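Local coordinates for protein alpha,alpha-trehalose-phosphate synthase (UDP-forming) (Burkholderia xenovorans, PDB 5V0T) that belongs to glycosyltransferase family 20 and has the two-domain GT-B fold, binding UDP and 6-O-phosphono-alpha-D-glucopyranose, at residues Phe203-Thr214 with Pro222-Arg230. Residues are numbered along the deposited sequence; the frame is centred on the assembly and turned at random.
Sequences FCDYIVNEANGT and PLTIHAFGR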
ATOM      1  N   PHE A 203      -4.024  10.762  14.180  1.00 21.42           N
ATOM      2  CA  PHE A 203      -2.787  11.333  14.712  1.00 18.97           C
ATOM      3  C   PHE A 203      -3.087  12.490  15.657  1.00 17.32           C
ATOM      4  O   PHE A 203      -2.566  12.538  16.781  1.00 21.13           O
ATOM      5  CB  PHE A 203      -1.873  11.789  13.569  1.00 20.31           C
ATOM      6  CG  PHE A 203      -0.657  12.551  14.033  1.00 20.04           C
ATOM      7  CD1 PHE A 203       0.430  11.881  14.575  1.00 19.99           C
ATOM      8  CD2 PHE A 203      -0.613  13.939  13.937  1.00 22.00           C
ATOM      9  CE1 PHE A 203       1.559  12.593  15.013  1.00 19.53           C
ATOM     10  CE2 PHE A 203       0.505  14.664  14.377  1.00 22.37           C
ATOM     11  CZ  PHE A 203       1.586  13.990  14.919  1.00 22.02           C
ATOM     12  N   CYS A 204      -3.938  13.432  15.228  1.00 17.86           N
ATOM     13  CA  CYS A 204      -4.239  14.582  16.080  1.00 22.42           C
ATOM     14  C   CYS A 204      -4.969  14.169  17.348  1.00 20.82           C
ATOM     15  O   CYS A 204      -4.748  14.763  18.413  1.00 21.62           O
ATOM     16  CB  CYS A 204      -5.068  15.614  15.314  1.00 24.75           C
ATOM     17  SG  CYS A 204      -4.185  16.341  13.919  1.00 25.38           S
ATOM     18  N   ASP A 205      -5.823  13.149  17.256  1.00 20.22           N
ATOM     19  CA  ASP A 205      -6.509  12.641  18.441  1.00 23.63           C
ATOM     20  C   ASP A 205      -5.507  12.133  19.481  1.00 25.23           C
ATOM     21  O   ASP A 205      -5.662  12.391  20.680  1.00 22.70           O
ATOM     22  CB  ASP A 205      -7.477  11.529  18.028  1.00 24.58           C
ATOM     23  CG  ASP A 205      -8.452  11.154  19.125  1.00 42.27           C
ATOM     24  OD1 ASP A 205      -9.088  12.064  19.695  1.00 50.49           O
ATOM     25  OD2 ASP A 205      -8.602   9.949  19.406  1.00 44.47           O
ATOM     26  N   TYR A 206      -4.470  11.411  19.041  1.00 22.89           N
ATOM     27  CA  TYR A 206      -3.430  10.985  19.976  1.00 22.85           C
ATOM     28  C   TYR A 206      -2.704  12.189  20.569  1.00 19.49           C
ATOM     29  O   TYR A 206      -2.507  12.274  21.789  1.00 23.14           O
ATOM     30  CB  TYR A 206      -2.438  10.042  19.282  1.00 19.99           C
ATOM     31  CG  TYR A 206      -1.382   9.504  20.241  1.00 23.65           C
ATOM     32  CD1 TYR A 206      -0.256  10.260  20.570  1.00 27.04           C
ATOM     33  CD2 TYR A 206      -1.522   8.253  20.827  1.00 21.75           C
ATOM     34  CE1 TYR A 206       0.696   9.791  21.461  1.00 27.16           C
ATOM     35  CE2 TYR A 206      -0.565   7.767  21.705  1.00 18.24           C
ATOM     36  CZ  TYR A 206       0.546   8.543  22.017  1.00 25.46           C
ATOM     37  OH  TYR A 206       1.496   8.079  22.905  1.00 27.05           O
ATOM     38  N   ILE A 207      -2.287  13.130  19.716  1.00 25.10           N
ATOM     39  CA  ILE A 207      -1.563  14.316  20.191  1.00 24.47           C
ATOM     40  C   ILE A 207      -2.354  15.031  21.284  1.00 27.86           C
ATOM     41  O   ILE A 207      -1.809  15.400  22.340  1.00 27.32           O
ATOM     42  CB  ILE A 207      -1.264  15.261  19.011  1.00 25.69           C
ATOM     43  CG1 ILE A 207      -0.249  14.633  18.039  1.00 22.39           C
ATOM     44  CG2 ILE A 207      -0.806  16.625  19.520  1.00 24.89           C
ATOM     45  CD1 ILE A 207       1.141  14.454  18.622  1.00 20.74           C
ATOM     46  N   VAL A 208      -3.653  15.244  21.050  1.00 24.31           N
ATOM     47  CA  VAL A 208      -4.455  16.026  21.993  1.00 26.14           C
ATOM     48  C   VAL A 208      -4.796  15.213  23.238  1.00 26.00           C
ATOM     49  O   VAL A 208      -4.696  15.710  24.364  1.00 28.68           O
ATOM     50  CB  VAL A 208      -5.723  16.558  21.295  1.00 32.25           C
ATOM     51  CG1 VAL A 208      -6.694  17.140  22.309  1.00 34.01           C
ATOM     52  CG2 VAL A 208      -5.349  17.599  20.239  1.00 28.77           C
ATOM     53  N   ASN A 209      -5.177  13.947  23.065  1.00 30.48           N
ATOM     54  CA  ASN A 209      -5.759  13.172  24.153  1.00 34.68           C
ATOM     55  C   ASN A 209      -4.785  12.222  24.837  1.00 35.12           C
ATOM     56  O   ASN A 209      -5.071  11.786  25.956  1.00 29.70           O
ATOM     57  CB  ASN A 209      -6.963  12.384  23.641  1.00 29.55           C
ATOM     58  CG  ASN A 209      -8.124  13.281  23.324  1.00 29.95           C
ATOM     59  OD1 ASN A 209      -8.531  14.076  24.160  1.00 34.26           O
ATOM     60  ND2 ASN A 209      -8.641  13.194  22.104  1.00 28.85           N
ATOM     61  N   GLU A 210      -3.653  11.899  24.215  1.00 29.31           N
ATOM     62  CA  GLU A 210      -2.648  11.057  24.849  1.00 27.78           C
ATOM     63  C   GLU A 210      -1.298  11.740  25.051  1.00 29.82           C
ATOM     64  O   GLU A 210      -0.559  11.334  25.944  1.00 38.55           O
ATOM     65  CB  GLU A 210      -2.440   9.761  24.033  1.00 21.96           C
ATOM     66  CG  GLU A 210      -3.726   8.991  23.778  1.00 21.90           C
ATOM     67  CD  GLU A 210      -4.413   8.538  25.066  1.00 33.21           C
ATOM     68  OE1 GLU A 210      -3.724   8.389  26.101  1.00 33.16           O
ATOM     69  OE2 GLU A 210      -5.645   8.332  25.041  1.00 35.05           O
ATOM     70  N   ALA A 211      -0.955  12.759  24.264  1.00 32.42           N
ATOM     71  CA  ALA A 211       0.334  13.437  24.401  1.00 32.39           C
ATOM     72  C   ALA A 211       0.219  14.827  25.012  1.00 29.80           C
ATOM     73  O   ALA A 211       1.238  15.513  25.158  1.00 35.16           O
ATOM     74  CB  ALA A 211       1.042  13.536  23.041  1.00 27.81           C
ATOM     75  N   ASN A 212      -0.991  15.264  25.367  1.00 29.81           N
ATOM     76  CA  ASN A 212      -1.202  16.563  26.013  1.00 33.51           C
ATOM     77  C   ASN A 212      -0.738  17.716  25.121  1.00 30.43           C
ATOM     78  O   ASN A 212      -0.376  18.787  25.603  1.00 31.28           O
ATOM     79  CB  ASN A 212      -0.518  16.609  27.390  1.00 40.21           C
ATOM     80  CG  ASN A 212      -0.914  17.829  28.203  1.00 63.84           C
ATOM     81  OD1 ASN A 212      -2.089  18.028  28.514  1.00 69.74           O
ATOM     82  ND2 ASN A 212       0.072  18.657  28.547  1.00 71.70           N
ATOM     83  N   GLY A 213      -0.759  17.514  23.803  1.00 31.51           N
ATOM     84  CA  GLY A 213      -0.353  18.528  22.857  1.00 26.10           C
ATOM     85  C   GLY A 213      -1.541  19.225  22.220  1.00 29.46           C
ATOM     86  O   GLY A 213      -2.683  19.121  22.674  1.00 32.10           O
ATOM     87  N   THR A 214      -1.259  19.956  21.138  1.00 26.73           N
ATOM     88  CA  THR A 214      -2.306  20.662  20.412  1.00 28.99           C
ATOM     89  C   THR A 214      -2.125  20.467  18.913  1.00 26.73           C
ATOM     90  O   THR A 214      -1.022  20.212  18.413  1.00 29.16           O
ATOM     91  CB  THR A 214      -2.342  22.178  20.726  1.00 29.23           C
ATOM     92  OG1 THR A 214      -1.118  22.793  20.308  1.00 30.30           O
ATOM     93  CG2 THR A 214      -2.566  22.445  22.204  1.00 30.65           C
ATOM     94  N   PRO A 222      -1.706  22.826   5.890  1.00 38.55           N
ATOM     95  CA  PRO A 222      -1.355  21.852   6.929  1.00 31.20           C
ATOM     96  C   PRO A 222      -1.655  22.384   8.320  1.00 32.28           C
ATOM     97  O   PRO A 222      -1.591  23.588   8.580  1.00 37.15           O
ATOM     98  CB  PRO A 222       0.153  21.636   6.736  1.00 27.42           C
ATOM     99  CG  PRO A 222       0.479  22.232   5.384  1.00 31.77           C
ATOM    100  CD  PRO A 222      -0.516  23.332   5.185  1.00 32.80           C
ATOM    101  N   LEU A 223      -1.995  21.462   9.216  1.00 27.39           N
ATOM    102  CA  LEU A 223      -2.149  21.801  10.623  1.00 27.15           C
ATOM    103  C   LEU A 223      -0.788  22.081  11.247  1.00 25.46           C
ATOM    104  O   LEU A 223       0.239  21.568  10.804  1.00 32.01           O
ATOM    105  CB  LEU A 223      -2.820  20.654  11.381  1.00 32.77           C
ATOM    106  CG  LEU A 223      -4.062  20.067  10.710  1.00 31.56           C
ATOM    107  CD1 LEU A 223      -4.600  18.897  11.512  1.00 34.04           C
ATOM    108  CD2 LEU A 223      -5.115  21.143  10.561  1.00 34.49           C
ATOM    109  N   THR A 224      -0.786  22.896  12.293  1.00 26.73           N
ATOM    110  CA  THR A 224       0.389  23.076  13.127  1.00 29.30           C
ATOM    111  C   THR A 224       0.243  22.215  14.369  1.00 28.10           C
ATOM    112  O   THR A 224      -0.787  22.270  15.055  1.00 27.14           O
ATOM    113  CB  THR A 224       0.566  24.543  13.515  1.00 36.44           C
ATOM    114  OG1 THR A 224       0.605  25.332  12.325  1.00 32.58           O
ATOM    115  CG2 THR A 224       1.861  24.737  14.298  1.00 31.91           C
ATOM    116  N   ILE A 225       1.267  21.415  14.650  1.00 25.09           N
ATOM    117  CA  ILE A 225       1.291  20.517  15.796  1.00 24.74           C
ATOM    118  C   ILE A 225       2.240  21.085  16.846  1.00 26.66           C
ATOM    119  O   ILE A 225       3.363  21.489  16.521  1.00 28.69           O
ATOM    120  CB  ILE A 225       1.735  19.101  15.397  1.00 22.88           C
ATOM    121  CG1 ILE A 225       0.887  18.552  14.242  1.00 26.75           C
ATOM    122  CG2 ILE A 225       1.657  18.192  16.606  1.00 24.79           C
ATOM    123  CD1 ILE A 225      -0.575  18.349  14.606  1.00 27.22           C
ATOM    124  N   HIS A 226       1.800  21.095  18.100  1.00 25.10           N
ATOM    125  CA  HIS A 226       2.659  21.402  19.236  1.00 28.07           C
ATOM    126  C   HIS A 226       2.594  20.226  20.195  1.00 30.50           C
ATOM    127  O   HIS A 226       1.525  19.932  20.740  1.00 26.83           O
ATOM    128  CB  HIS A 226       2.224  22.684  19.949  1.00 30.69           C
ATOM    129  CG  HIS A 226       2.354  23.923  19.119  1.00 33.81           C
ATOM    130  ND1 HIS A 226       3.466  24.737  19.165  1.00 36.69           N
ATOM    131  CD2 HIS A 226       1.498  24.508  18.249  1.00 34.89           C
ATOM    132  CE1 HIS A 226       3.295  25.761  18.348  1.00 35.07           C
ATOM    133  NE2 HIS A 226       2.109  25.644  17.778  1.00 35.45           N
ATOM    134  N   ALA A 227       3.728  19.558  20.402  1.00 26.44           N
ATOM    135  CA  ALA A 227       3.766  18.402  21.288  1.00 30.86           C
ATOM    136  C   ALA A 227       5.213  18.065  21.605  1.00 30.79           C
ATOM    137  O   ALA A 227       6.104  18.267  20.774  1.00 30.02           O
ATOM    138  CB  ALA A 227       3.058  17.187  20.672  1.00 26.22           C
ATOM    139  N   PHE A 228       5.431  17.558  22.820  1.00 29.99           N
ATOM    140  CA  PHE A 228       6.757  17.133  23.274  1.00 32.01           C
ATOM    141  C   PHE A 228       7.778  18.259  23.152  1.00 35.39           C
ATOM    142  O   PHE A 228       8.950  18.023  22.849  1.00 39.01           O
ATOM    143  CB  PHE A 228       7.244  15.906  22.500  1.00 28.42           C
ATOM    144  CG  PHE A 228       6.310  14.737  22.548  1.00 29.43           C
ATOM    145  CD1 PHE A 228       6.256  13.919  23.669  1.00 36.64           C
ATOM    146  CD2 PHE A 228       5.497  14.442  21.461  1.00 25.94           C
ATOM    147  CE1 PHE A 228       5.397  12.834  23.708  1.00 29.70           C
ATOM    148  CE2 PHE A 228       4.641  13.360  21.490  1.00 29.77           C
ATOM    149  CZ  PHE A 228       4.591  12.550  22.617  1.00 27.95           C
ATOM    150  N   GLY A 229       7.330  19.497  23.365  1.00 29.22           N
ATOM    151  CA  GLY A 229       8.197  20.645  23.210  1.00 31.26           C
ATOM    152  C   GLY A 229       8.518  21.037  21.784  1.00 32.06           C
ATOM    153  O   GLY A 229       9.239  22.019  21.576  1.00 30.20           O
ATOM    154  N   ARG A 230       8.013  20.322  20.791  1.00 30.14           N
ATOM    155  CA  ARG A 230       8.362  20.582  19.406  1.00 29.10           C
ATOM    156  C   ARG A 230       7.183  21.205  18.665  1.00 31.97           C
ATOM    157  O   ARG A 230       6.028  21.106  19.088  1.00 28.83           O
ATOM    158  CB  ARG A 230       8.819  19.285  18.725  1.00 27.82           C
ATOM    159  CG  ARG A 230       9.920  18.581  19.520  1.00 33.53           C
ATOM    160  CD  ARG A 230      10.677  17.549  18.716  1.00 49.89           C
ATOM    161  NE  ARG A 230      11.980  18.060  18.308  1.00 61.58           N
ATOM    162  CZ  ARG A 230      12.187  18.763  17.198  1.00 60.13           C
ATOM    163  NH1 ARG A 230      11.173  19.029  16.385  1.00 57.03           N
ATOM    164  NH2 ARG A 230      13.405  19.195  16.903  1.00 60.97           N
TER
HETATM  165  O   HOH W   1       3.247  17.163  24.592  1.00 34.57           O
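The first torsions of F203 and I225 set their meeting: chi1 of 172° puts the F203 ring anti to its backbone N, while chi1 of -53° sets I225 CG1 opposite its carbonyl carbon. I225 CG1 lies in the ring plane at the F203 edge, and the next bond carries CD1 to within 3.8 Å of F203 CE2. The same methyl also approaches the sulfur of C204, which lies closer to the CD1 methyl of L223 (C204 SG to L223 CD1, 3.5 Å). One turn further along the helix, I207 uses both of its methyls, the branch methyl CG2 toward I225 CG2 and the terminal CD1 3.9 Å from A227 CB, while its CG1 lies over one face of the F203 ring, toward the rim. These contacts lay helix 203-209 against strand 223-227, the short axes 9.3 Å apart and inclined by 36°.

Past the helix, N212 takes positive phi and the chain turns back to the strand. T214 and H226 form an antiparallel hydrogen-bonded pair: T214 N gives a 2.8 Å bond to H226 O, lying in the carbonyl plane, and H226 N returns a nearly straight one to T214 O, tilted from that carbonyl's plane. On the face bearing both side chains, T214 OG1 makes a van der Waals contact with H226 CB at 3.4 Å, oblique to the imidazole. At the type I' turn, A211 CB packs obliquely against the F228 ring.

Strand 223-227 lies between 214-216 and 230-236, antiparallel to both; 230-236 runs parallel to 191-194, placing the contact at the margin of one GT-B sheet. V183 of helix 179-186 also packs on I207. Apolar contacts thus run from the helix on to A211, two backbone bonds add directional register at T214 and H226, and a water bridges A211 O and F228 N.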